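PDB 4YE5: peptidoglycan synthetase penicillin-binding protein 3 from Bifidobacterium adolescentis, which probably binds penicillin and, as in other class B penicillin-binding proteins, is thought to cross-link peptidoglycan strands as a transpeptidase. Local coordinates for residues Leu411-Ala414 / Ile415-Ile418. Residues are numbered along the deposited sequence; the frame is centred on the assembly and turned at random. Where two conformers were deposited one is given.
Sequences LTNA and ISVI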
loop_
_atom_site.group_PDB
_atom_site.type_symbol
_atom_site.label_atom_id
_atom_site.label_comp_id
_atom_site.label_asym_id
_atom_site.label_seq_id
_atom_site.Cartn_x
_atom_site.Cartn_y
_atom_site.Cartn_z
ATOM N N LEU A 411 -8.340 -10.726 -5.770
ATOM C CA LEU A 411 -9.168 -10.887 -6.960
ATOM C C LEU A 411 -8.375 -10.474 -8.207
ATOM O O LEU A 411 -8.391 -11.142 -9.235
ATOM C CB LEU A 411 -10.424 -10.017 -6.833
ATOM C CG LEU A 411 -11.424 -10.163 -7.980
ATOM C CD1 LEU A 411 -11.772 -11.616 -8.142
ATOM C CD2 LEU A 411 -12.672 -9.326 -7.696
ATOM N N THR A 412 -7.652 -9.370 -8.082
ATOM C CA THR A 412 -6.923 -8.799 -9.186
ATOM C C THR A 412 -5.757 -9.717 -9.567
ATOM O O THR A 412 -5.503 -9.932 -10.744
ATOM C CB THR A 412 -6.428 -7.388 -8.833
ATOM O OG1 THR A 412 -7.565 -6.526 -8.678
ATOM C CG2 THR A 412 -5.542 -6.820 -9.934
ATOM N N ASN A 413 -5.062 -10.264 -8.571
ATOM C CA ASN A 413 -3.991 -11.204 -8.850
ATOM C C ASN A 413 -4.497 -12.495 -9.513
ATOM O O ASN A 413 -3.835 -13.039 -10.392
ATOM C CB ASN A 413 -3.182 -11.555 -7.592
ATOM C CG ASN A 413 -1.715 -11.825 -7.910
ATOM O OD1 ASN A 413 -1.178 -11.290 -8.890
ATOM N ND2 ASN A 413 -1.056 -12.648 -7.090
ATOM N N ALA A 414 -5.659 -12.977 -9.091
ATOM C CA ALA A 414 -6.238 -14.193 -9.690
ATOM C C ALA A 414 -6.563 -13.958 -11.165
ATOM O O ALA A 414 -6.266 -14.780 -12.028
ATOM C CB ALA A 414 -7.505 -14.618 -8.924
ATOM N N ILE A 415 -7.180 -12.823 -11.462
ATOM C CA ILE A 415 -7.437 -12.463 -12.853
ATOM C C ILE A 415 -6.146 -12.267 -13.661
ATOM O O ILE A 415 -6.083 -12.612 -14.850
ATOM C CB ILE A 415 -8.325 -11.210 -12.930
ATOM C CG1 ILE A 415 -9.721 -11.547 -12.379
ATOM C CG2 ILE A 415 -8.400 -10.667 -14.368
ATOM C CD1 ILE A 415 -10.450 -12.655 -13.175
ATOM N N SER A 416 -5.111 -11.733 -13.022
ATOM C CA SER A 416 -3.832 -11.542 -13.705
ATOM C C SER A 416 -3.295 -12.871 -14.234
ATOM O O SER A 416 -2.593 -12.907 -15.254
ATOM C CB SER A 416 -2.787 -10.926 -12.768
ATOM O OG SER A 416 -2.135 -11.944 -12.031
ATOM N N VAL A 417 -3.631 -13.962 -13.552
ATOM C CA VAL A 417 -3.151 -15.294 -13.977
ATOM C C VAL A 417 -3.577 -15.584 -15.419
ATOM O O VAL A 417 -2.791 -16.111 -16.219
ATOM C CB VAL A 417 -3.695 -16.436 -13.073
ATOM C CG1 VAL A 417 -3.428 -17.808 -13.704
ATOM C CG2 VAL A 417 -3.090 -16.351 -11.700
ATOM N N ILE A 418 -4.821 -15.240 -15.749
ATOM C CA ILE A 418 -5.319 -15.429 -17.116
ATOM C C ILE A 418 -4.613 -14.499 -18.119
ATOM O O ILE A 418 -4.430 -14.834 -19.294
ATOM C CB ILE A 418 -6.851 -15.148 -17.211
ATOM C CG1 ILE A 418 -7.629 -15.892 -16.114
ATOM C CG2 ILE A 418 -7.379 -15.462 -18.589
ATOM C CD1 ILE A 418 -7.342 -17.385 -16.030
HETATM O O HOH W 1 0.049 -12.572 -10.891
#
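In one of its two conformers, Ser416 turns its hydroxyl back along helix 408-419 onto the main chain of Asn413: OG donates to Asn413 O over 2.6 Å, with a C=O...OG angle of 128°. With chi1 at 86° in that conformer, OG sits between the backbone N and the carbonyl carbon of its own residue, from where it reaches the carbonyl three residues earlier. Serine suits this buried site because a helix carbonyl can satisfy its short hydroxyl. A water lies within hydrogen-bonding distance of Asn413 OD1 (2.7 Å) and, in the same conformer, of Ser416 OG, though it cannot donate to every acceptor around it. Asparagine offers both an acceptor, OD1, to Gln248 NE2 and a donor, ND2, to Lys425 O, while the hydroxyl of buried Thr412 is short enough to bond both Val408 O and Thr520 OG1.

Main-chain pairing starts regular and then shifts. Ile415 N meets Leu411 O at 3.0 Å with a nearly straight N-H...O angle of 170°, and Ser416 N reaches Thr412 O at 2.9 Å. Val417 N instead divides its proton between Asn413 O, a weak bond, and Ala414 O at 3.2 Å, which it approaches from above the carbonyl plane. The i to i-3 bond to Ala414 O hints at local tightening toward 3-10 geometry near the helix end.

Ile415 rests on strand 501-510, while small Ala414 and branched Ile418 meet helix 290-299. Helix 408-419 thus packs between sheet and helix in the penicillin-binding transpeptidase fold, the Ile415 side chain near, but not touching, what is probably the active-site SxxK motif.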